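Local coordinates for protein thiaminase-I (Naegleria gruberi, PDB 4HCW) that is a thiaminase of mixed alpha/beta fold, with helices packed about a branched mixed beta sheet, at residues L73-L76 with V77-G80; S88-R91 with G92-D96; K198-T201 with I202-T206; S315-F318 with Y319-S323. All blocks are in the same frame, centred on the assembly; numbering follows the deposited sequence.

In the fold
All four contacts are local, each made within one turn or two of backbone. They follow in series along the chain, so none nests in or crosses another, and none closes a long loop. Contact 1 ends helix 73-77, just after strand 65-69 of the large mixed sheet. Contact 2 ends the next helix, 87-94, beside helix 275-288 and strand 110-125; the centres of these two contacts are about 22 Å apart. Contact 3 ends helix 193-203, among helices 136-143, 151-155 and 158-169. Contact 4 starts helix 317-328 against strands 248-250 and 302-303. Contacts 2 and 3 lie on opposite sides of the chain's centre, as do contacts 1 and 4.

Contact 1: residues L73-L76 with V77-G80; sequences LPYL and VSLG
Val77 N bonds to Leu73 O at 2.7 Å and Ser78 N to Pro74 O at 3.0 Å, closing the last turn of helix 73-77 before a type I beta turn from Val77 to Gly80. Gly80, with a phi of 85°, is where the chain leaves helical geometry. Its N reaches back to Val77 O at 2.8 Å.

The side chain of Ser78 folds back on the helix. Its chi1 of 60° sets OG between the backbone N and the carbonyl carbon, and OG donates to Tyr75 O at 2.9 Å. The hydroxyl comes from above the carbonyl plane, not along a lone pair.

Leu79 follows on the same carbonyl: its CG lies 3.3 Å from Tyr75 O. Its CD1 then meets the phenol end of Tyr75, 3.9 Å from CZ, and the two side chains cross obliquely. Leu73 and Val77 make a looser apolar contact, with CG of the leucine 4.4 Å from CG2 of the valine. Both of these side chains also touch Val107 of strand 106-107, while Leu76 packs on Phe66 and Thr68 of strand 65-69.

The helix end is made by the backbone turn and the positive phi of Gly80, and side chains add to it. A serine hydroxyl gives one carbonyl of the last turn a donor, and a leucine packs against the tyrosine.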
loop_
_atom_site.group_PDB
_atom_site.type_symbol
_atom_site.label_atom_id
_atom_site.label_comp_id
_atom_site.label_asym_id
_atom_site.label_seq_id
_atom_site.Cartn_x
_atom_site.Cartn_y
_atom_site.Cartn_z
ATOM N N LEU A 73 9.772 7.531 1.992
ATOM C CA LEU A 73 9.582 8.974 2.134
ATOM C C LEU A 73 10.681 9.692 2.936
ATOM O O LEU A 73 11.232 10.680 2.452
ATOM C CB LEU A 73 8.185 9.301 2.681
ATOM C CG LEU A 73 7.803 10.783 2.684
ATOM C CD1 LEU A 73 7.848 11.349 1.271
ATOM C CD2 LEU A 73 6.428 10.984 3.303
ATOM N N PRO A 74 11.009 9.207 4.154
ATOM C CA PRO A 74 12.061 9.907 4.904
ATOM C C PRO A 74 13.415 9.878 4.196
ATOM O O PRO A 74 14.152 10.863 4.249
ATOM C CB PRO A 74 12.137 9.123 6.218
ATOM C CG PRO A 74 10.807 8.472 6.347
ATOM C CD PRO A 74 10.422 8.112 4.948
ATOM N N TYR A 75 13.734 8.762 3.546
ATOM C CA TYR A 75 14.960 8.665 2.761
ATOM C C TYR A 75 14.908 9.618 1.574
ATOM O O TYR A 75 15.929 10.167 1.157
ATOM C CB TYR A 75 15.184 7.230 2.275
ATOM C CG TYR A 75 16.166 7.117 1.126
ATOM C CD1 TYR A 75 17.535 7.205 1.343
ATOM C CD2 TYR A 75 15.720 6.922 -0.176
ATOM C CE1 TYR A 75 18.433 7.104 0.294
ATOM C CE2 TYR A 75 16.610 6.819 -1.229
ATOM C CZ TYR A 75 17.965 6.910 -0.990
ATOM O OH TYR A 75 18.851 6.806 -2.040
ATOM N N LEU A 76 13.711 9.811 1.033
ATOM C CA LEU A 76 13.517 10.706 -0.099
ATOM C C LEU A 76 13.579 12.158 0.364
ATOM O O LEU A 76 13.955 13.049 -0.399
ATOM C CB LEU A 76 12.179 10.413 -0.780
ATOM C CG LEU A 76 12.037 10.796 -2.253
ATOM C CD1 LEU A 76 13.174 10.209 -3.072
ATOM C CD2 LEU A 76 10.695 10.322 -2.783
ATOM N N VAL A 77 13.215 12.387 1.622
ATOM C CA VAL A 77 13.273 13.718 2.215
ATOM C C VAL A 77 14.714 14.149 2.471
ATOM O O VAL A 77 15.093 15.287 2.190
ATOM C CB VAL A 77 12.467 13.785 3.534
ATOM C CG1 VAL A 77 12.836 15.026 4.334
ATOM C CG2 VAL A 77 10.974 13.754 3.249
ATOM N N SER A 78 15.521 13.224 2.984
ATOM C CA SER A 78 16.909 13.516 3.333
ATOM C C SER A 78 17.781 13.828 2.116
ATOM O O SER A 78 18.938 14.224 2.260
ATOM C CB SER A 78 17.515 12.358 4.132
ATOM O OG SER A 78 17.502 11.158 3.381
ATOM N N LEU A 79 17.226 13.646 0.922
ATOM C CA LEU A 79 17.933 13.987 -0.306
ATOM C C LEU A 79 17.535 15.381 -0.784
ATOM O O LEU A 79 18.167 15.949 -1.675
ATOM C CB LEU A 79 17.662 12.946 -1.394
ATOM C CG LEU A 79 18.025 11.503 -1.034
ATOM C CD1 LEU A 79 17.899 10.591 -2.247
ATOM C CD2 LEU A 79 19.423 11.428 -0.442
ATOM N N GLY A 80 16.478 15.921 -0.183
ATOM C CA GLY A 80 16.053 17.285 -0.446
ATOM C C GLY A 80 15.146 17.461 -1.649
ATOM O O GLY A 80 14.576 18.533 -1.846
#

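Contact 2: residues S88-R91 with G92-D96; sequences SLVR and GVTGD
Val90 and Thr94 meet in the last turn of helix 87-94, a helix that ends at a glycine with positive phi, Gly95. Thr94 N donates to Val90 O at 2.8 Å. The threonine has a chi1 of 65°, which turns OG1 back along the helix to the same oxygen, at 3.0 Å. Val93 N is the third donor to Val90 O; it and OG1 both stand well off the carbonyl plane, on opposite faces of it. The methyl CG2 of Thr94 packs 4.0 Å from CG1 of Val90. These two side chains also touch Phe114 of strand 110-125, and Val93 packs on helix 275-288.

Arg91 reaches past the helix end. Its chain bends at chi2 (-69°) and is extended beyond, which carries the guanidinium to the backbone of Gly95 and Asp96. Asp96 CA sits in the guanidinium plane, at its edge. The ion pair from NH2 to Asp96 OD1 is long, at 3.9 Å, and the one from NE to Glu87 is weak. At the end of the helix Arg91 NH2 makes a weak hydrogen bond to Gly95 O, 3.4 Å away.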
loop_
_atom_site.group_PDB
_atom_site.type_symbol
_atom_site.label_atom_id
_atom_site.label_comp_id
_atom_site.label_asym_id
_atom_site.label_seq_id
_atom_site.Cartn_x
_atom_site.Cartn_y
_atom_site.Cartn_z
ATOM N N SER A 88 -2.334 23.469 5.990
ATOM C CA SER A 88 -3.588 23.979 5.449
ATOM C C SER A 88 -3.745 23.661 3.964
ATOM O O SER A 88 -4.857 23.451 3.480
ATOM C CB SER A 88 -3.689 25.489 5.674
ATOM O OG SER A 88 -2.596 26.166 5.079
ATOM N N LEU A 89 -2.625 23.628 3.247
ATOM C CA LEU A 89 -2.640 23.354 1.814
ATOM C C LEU A 89 -3.108 21.930 1.527
ATOM O O LEU A 89 -3.829 21.686 0.559
ATOM C CB LEU A 89 -1.252 23.585 1.210
ATOM C CG LEU A 89 -1.134 23.463 -0.312
ATOM C CD1 LEU A 89 -2.010 24.497 -1.003
ATOM C CD2 LEU A 89 0.315 23.603 -0.755
ATOM N N VAL A 90 -2.696 20.996 2.377
ATOM C CA VAL A 90 -3.062 19.593 2.221
ATOM C C VAL A 90 -4.503 19.341 2.659
ATOM O O VAL A 90 -5.256 18.643 1.979
ATOM C CB VAL A 90 -2.116 18.674 3.021
ATOM C CG1 VAL A 90 -2.541 17.220 2.887
ATOM C CG2 VAL A 90 -0.679 18.860 2.556
ATOM N N ARG A 91 -4.878 19.919 3.797
ATOM C CA ARG A 91 -6.222 19.755 4.343
ATOM C C ARG A 91 -7.289 20.355 3.431
ATOM O O ARG A 91 -8.437 19.907 3.426
ATOM C CB ARG A 91 -6.315 20.380 5.737
ATOM C CG ARG A 91 -5.536 19.636 6.809
ATOM C CD ARG A 91 -6.165 18.287 7.117
ATOM N NE ARG A 91 -5.443 17.572 8.166
ATOM C CZ ARG A 91 -5.841 16.420 8.696
ATOM N NH1 ARG A 91 -5.121 15.841 9.647
ATOM N NH2 ARG A 91 -6.962 15.848 8.279
ATOM N N GLY A 92 -6.906 21.368 2.660
ATOM C CA GLY A 92 -7.826 22.021 1.746
ATOM C C GLY A 92 -8.017 21.250 0.455
ATOM O O GLY A 92 -8.834 21.625 -0.388
ATOM N N VAL A 93 -7.263 20.166 0.301
ATOM C CA VAL A 93 -7.336 19.338 -0.898
ATOM C C VAL A 93 -7.839 17.935 -0.578
ATOM O O VAL A 93 -8.792 17.450 -1.189
ATOM C CB VAL A 93 -5.961 19.229 -1.586
ATOM C CG1 VAL A 93 -5.990 18.168 -2.674
ATOM C CG2 VAL A 93 -5.543 20.576 -2.154
ATOM N N THR A 94 -7.192 17.290 0.387
ATOM C CA THR A 94 -7.518 15.915 0.745
ATOM C C THR A 94 -8.705 15.842 1.698
ATOM O O THR A 94 -9.467 14.876 1.684
ATOM C CB THR A 94 -6.318 15.214 1.404
ATOM O OG1 THR A 94 -6.024 15.845 2.656
ATOM C CG2 THR A 94 -5.096 15.290 0.502
ATOM N N GLY A 95 -8.857 16.868 2.526
ATOM C CA GLY A 95 -9.887 16.869 3.547
ATOM C C GLY A 95 -9.373 16.231 4.822
ATOM O O GLY A 95 -8.231 16.462 5.221
ATOM N N ASP A 96 -10.210 15.422 5.461
ATOM C CA ASP A 96 -9.827 14.761 6.704
ATOM C C ASP A 96 -9.136 13.424 6.458
ATOM O O ASP A 96 -9.648 12.568 5.737
ATOM C CB ASP A 96 -11.041 14.572 7.616
ATOM C CG ASP A 96 -11.541 15.878 8.198
ATOM O OD1 ASP A 96 -10.726 16.814 8.344
ATOM O OD2 ASP A 96 -12.746 15.968 8.511
#

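Contact 3: residues K198-T201 with I202-T206; sequences KYRT and ILDST
Arg200 has CG opposite its backbone N (chi1 -162°) and then bends at chi2 (56°), which brings its guanidinium over to Asp204, one turn on. Asp204 has CG beside its own N, which turns its carboxylate back toward Arg200. The opposite charges probably pair as a salt bridge, but NH2 and OD1 are modelled too close together, so the details are doubtful. As modelled, the two planes are 64° apart. Arg200 NE also has a weak bond to Leu357 O, at the C-terminal residue of the chain.

The backbone carries the same pairing. Asp204 N donates to Arg200 O at 2.9 Å, and Leu203 N to Tyr199 O at 2.9 Å. Ring atom CE1 of Tyr199 lies 4.3 Å from CD2 of Leu203, a loose apolar contact. Ile202 brings CG1 within 3.5 Å of Lys198 O.

Beyond Leu203 the chain makes a type I beta turn to Thr206. Leu203 O takes two bonds from that residue, from Thr206 OG1 at 2.7 Å and from Thr206 N at 3.2 Å, both from the same face of its plane. Ser205 OG lies 3.3 Å from Thr201 O, but that bond is not settled: its strongest partner is Gly144 O, and Ala140 O is also in range.

This is the C-terminal end of helix 193-203. Tyr199 is buried against Val161, Leu164 and Leu168 of helix 158-169, and both it and Leu203 touch Val153 of helix 151-155. Ile202 packs on Leu136 and Leu137 of helix 136-143, and backbone bonds join Asp204 and Ser205 to residues 146-148.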
loop_
_atom_site.group_PDB
_atom_site.type_symbol
_atom_site.label_atom_id
_atom_site.label_comp_id
_atom_site.label_asym_id
_atom_site.label_seq_id
_atom_site.Cartn_x
_atom_site.Cartn_y
_atom_site.Cartn_z
ATOM N N LYS A 198 8.812 -16.634 14.480
ATOM C CA LYS A 198 7.450 -16.167 14.243
ATOM C C LYS A 198 7.072 -16.278 12.769
ATOM O O LYS A 198 5.971 -16.713 12.431
ATOM C CB LYS A 198 7.300 -14.715 14.697
ATOM C CG LYS A 198 7.765 -14.445 16.118
ATOM C CD LYS A 198 6.886 -15.145 17.138
ATOM C CE LYS A 198 7.285 -14.760 18.553
ATOM N NZ LYS A 198 7.197 -13.288 18.769
ATOM N N TYR A 199 7.993 -15.874 11.898
ATOM C CA TYR A 199 7.768 -15.905 10.458
ATOM C C TYR A 199 7.541 -17.332 9.973
ATOM O O TYR A 199 6.695 -17.579 9.114
ATOM C CB TYR A 199 8.961 -15.285 9.724
ATOM C CG TYR A 199 8.760 -15.094 8.233
ATOM C CD1 TYR A 199 8.994 -16.131 7.340
ATOM C CD2 TYR A 199 8.349 -13.870 7.720
ATOM C CE1 TYR A 199 8.815 -15.960 5.980
ATOM C CE2 TYR A 199 8.169 -13.688 6.360
ATOM C CZ TYR A 199 8.404 -14.737 5.495
ATOM O OH TYR A 199 8.228 -14.565 4.141
ATOM N N ARG A 200 8.303 -18.269 10.529
ATOM C CA ARG A 200 8.206 -19.668 10.134
ATOM C C ARG A 200 6.849 -20.249 10.516
ATOM O O ARG A 200 6.302 -21.090 9.804
ATOM C CB ARG A 200 9.333 -20.484 10.775
ATOM C CG ARG A 200 9.587 -21.828 10.111
ATOM C CD ARG A 200 9.887 -21.659 8.631
ATOM N NE ARG A 200 10.688 -22.759 8.101
ATOM C CZ ARG A 200 10.186 -23.899 7.638
ATOM N NH1 ARG A 200 10.996 -24.842 7.175
ATOM N NH2 ARG A 200 8.876 -24.097 7.639
ATOM N N THR A 201 6.312 -19.792 11.644
ATOM C CA THR A 201 4.997 -20.222 12.105
ATOM C C THR A 201 3.930 -19.853 11.080
ATOM O O THR A 201 3.050 -20.653 10.765
ATOM C CB THR A 201 4.640 -19.581 13.462
ATOM O OG1 THR A 201 5.583 -20.003 14.455
ATOM C CG2 THR A 201 3.240 -19.986 13.898
ATOM N N ILE A 202 4.027 -18.635 10.557
ATOM C CA ILE A 202 3.089 -18.145 9.556
ATOM C C ILE A 202 3.300 -18.837 8.212
ATOM O O ILE A 202 2.339 -19.234 7.554
ATOM C CB ILE A 202 3.220 -16.624 9.375
ATOM C CG1 ILE A 202 3.007 -15.918 10.714
ATOM C CG2 ILE A 202 2.229 -16.117 8.337
ATOM C CD1 ILE A 202 3.155 -14.422 10.644
ATOM N N LEU A 203 4.560 -18.984 7.815
ATOM C CA LEU A 203 4.903 -19.629 6.550
ATOM C C LEU A 203 4.415 -21.077 6.493
ATOM O O LEU A 203 4.021 -21.566 5.434
ATOM C CB LEU A 203 6.414 -19.569 6.308
ATOM C CG LEU A 203 6.938 -20.269 5.049
ATOM C CD1 LEU A 203 6.260 -19.724 3.802
ATOM C CD2 LEU A 203 8.449 -20.133 4.941
ATOM N N ASP A 204 4.438 -21.754 7.636
ATOM C CA ASP A 204 3.988 -23.141 7.708
ATOM C C ASP A 204 2.473 -23.252 7.566
ATOM O O ASP A 204 1.948 -24.316 7.243
ATOM C CB ASP A 204 4.445 -23.792 9.016
ATOM C CG ASP A 204 5.936 -24.068 9.040
ATOM O OD1 ASP A 204 6.524 -24.256 7.954
ATOM O OD2 ASP A 204 6.518 -24.101 10.144
ATOM N N SER A 205 1.777 -22.146 7.807
ATOM C CA SER A 205 0.323 -22.122 7.708
ATOM C C SER A 205 -0.143 -21.675 6.326
ATOM O O SER A 205 -1.342 -21.596 6.065
ATOM C CB SER A 205 -0.270 -21.204 8.778
ATOM O OG SER A 205 0.027 -21.682 10.077
ATOM N N THR A 206 0.807 -21.382 5.444
ATOM C CA THR A 206 0.474 -20.921 4.102
ATOM C C THR A 206 0.609 -22.031 3.068
ATOM O O THR A 206 1.596 -22.766 3.054
ATOM C CB THR A 206 1.345 -19.724 3.672
ATOM O OG1 THR A 206 2.722 -20.120 3.632
ATOM C CG2 THR A 206 1.179 -18.569 4.643
#

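Contact 4: residues S315-F318 with Y319-S323; sequences SSNF and YAQLS
Phe318 points a ring edge at the face of Tyr319 in a T-shaped (edge-to-face) pair, with centroids 6.0 Å apart and planes at 76°. At the edge of the Tyr319 ring, in its plane, sits Ser316 OG, 3.4 Å from CD1. Obliquely to the Phe318 ring comes Leu322, whose CD1 is 3.6 Å from CE2.

Ser316 is the N-cap of helix 317-328. Its OG lies opposite its backbone N (chi1 179°) and accepts from Tyr319 N in a straight but weak capping bond of 3.5 Å. The helical bonding begins here: Gln321 N donates to Asn317 O at 3.2 Å, and Ala320 N reaches Ser316 O more weakly.

The amides of Asn317 and Gln321 stand almost perpendicular. Gln321 NE2 gives a weak bond to Asn317 OD1, at 3.2 Å. The other end of that amide, OE1, is held by Val249 N, which fixes how the glutamine amide is turned.

The buried side of this first turn faces the sheet. Phe318 and Leu322 pack on Val249 of strand 248-250, and Leu322 also on Leu302. Tyr319 lies on Leu302 and Pro303 of strand 302-303 and on Leu312 of helix 306-313, with its hydroxyl bonded to Thr301 O. The start of helix 317-328 thus packs against strands 248-250 and 302-303 and the preceding helix 306-313.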
loop_
_atom_site.group_PDB
_atom_site.type_symbol
_atom_site.label_atom_id
_atom_site.label_comp_id
_atom_site.label_asym_id
_atom_site.label_seq_id
_atom_site.Cartn_x
_atom_site.Cartn_y
_atom_site.Cartn_z
ATOM N N SER A 315 -21.722 2.700 -1.854
ATOM C CA SER A 315 -22.281 1.709 -2.767
ATOM C C SER A 315 -21.486 0.404 -2.783
ATOM O O SER A 315 -21.685 -0.443 -3.654
ATOM C CB SER A 315 -22.383 2.287 -4.181
ATOM O OG SER A 315 -21.153 2.862 -4.586
ATOM N N SER A 316 -20.590 0.244 -1.814
ATOM C CA SER A 316 -19.790 -0.973 -1.717
ATOM C C SER A 316 -19.664 -1.458 -0.278
ATOM O O SER A 316 -19.193 -0.729 0.595
ATOM C CB SER A 316 -18.400 -0.754 -2.318
ATOM O OG SER A 316 -17.607 -1.922 -2.199
ATOM N N ASN A 317 -20.085 -2.696 -0.038
ATOM C CA ASN A 317 -19.979 -3.299 1.284
ATOM C C ASN A 317 -18.526 -3.566 1.663
ATOM O O ASN A 317 -18.156 -3.497 2.836
ATOM C CB ASN A 317 -20.796 -4.592 1.351
ATOM C CG ASN A 317 -20.659 -5.301 2.684
ATOM O OD1 ASN A 317 -19.934 -6.289 2.803
ATOM N ND2 ASN A 317 -21.354 -4.796 3.697
ATOM N N PHE A 318 -17.710 -3.869 0.657
ATOM C CA PHE A 318 -16.282 -4.095 0.852
ATOM C C PHE A 318 -15.616 -2.857 1.442
ATOM O O PHE A 318 -14.929 -2.936 2.460
ATOM C CB PHE A 318 -15.621 -4.469 -0.478
ATOM C CG PHE A 318 -14.148 -4.753 -0.370
ATOM C CD1 PHE A 318 -13.695 -6.026 -0.067
ATOM C CD2 PHE A 318 -13.215 -3.749 -0.583
ATOM C CE1 PHE A 318 -12.341 -6.291 0.029
ATOM C CE2 PHE A 318 -11.862 -4.009 -0.487
ATOM C CZ PHE A 318 -11.424 -5.282 -0.181
ATOM N N TYR A 319 -15.828 -1.713 0.798
ATOM C CA TYR A 319 -15.267 -0.450 1.266
ATOM C C TYR A 319 -15.846 -0.041 2.615
ATOM O O TYR A 319 -15.210 0.688 3.378
ATOM C CB TYR A 319 -15.507 0.659 0.237
ATOM C CG TYR A 319 -14.525 0.652 -0.912
ATOM C CD1 TYR A 319 -14.738 -0.146 -2.029
ATOM C CD2 TYR A 319 -13.387 1.444 -0.880
ATOM C CE1 TYR A 319 -13.840 -0.155 -3.081
ATOM C CE2 TYR A 319 -12.486 1.444 -1.925
ATOM C CZ TYR A 319 -12.716 0.643 -3.022
ATOM O OH TYR A 319 -11.818 0.642 -4.064
ATOM N N ALA A 320 -17.055 -0.513 2.902
ATOM C CA ALA A 320 -17.735 -0.180 4.148
ATOM C C ALA A 320 -17.017 -0.778 5.353
ATOM O O ALA A 320 -16.830 -0.109 6.369
ATOM C CB ALA A 320 -19.182 -0.647 4.103
ATOM N N GLN A 321 -16.616 -2.039 5.230
ATOM C CA GLN A 321 -15.930 -2.736 6.313
ATOM C C GLN A 321 -14.577 -2.102 6.620
ATOM O O GLN A 321 -14.184 -1.992 7.781
ATOM C CB GLN A 321 -15.742 -4.215 5.966
ATOM C CG GLN A 321 -17.038 -4.976 5.753
ATOM C CD GLN A 321 -16.808 -6.447 5.470
ATOM O OE1 GLN A 321 -15.685 -6.942 5.571
ATOM N NE2 GLN A 321 -17.872 -7.155 5.111
ATOM N N LEU A 322 -13.873 -1.684 5.573
ATOM C CA LEU A 322 -12.554 -1.085 5.735
ATOM C C LEU A 322 -12.643 0.294 6.377
ATOM O O LEU A 322 -11.734 0.713 7.094
ATOM C CB LEU A 322 -11.831 -1.004 4.389
ATOM C CG LEU A 322 -11.589 -2.353 3.709
ATOM C CD1 LEU A 322 -10.798 -2.180 2.425
ATOM C CD2 LEU A 322 -10.880 -3.309 4.655
ATOM N N SER A 323 -13.742 0.996 6.116
ATOM C CA SER A 323 -13.976 2.302 6.722
ATOM C C SER A 323 -14.174 2.154 8.226
ATOM O O SER A 323 -13.639 2.933 9.016
ATOM C CB SER A 323 -15.194 2.975 6.092
ATOM O OG SER A 323 -15.408 4.262 6.647
#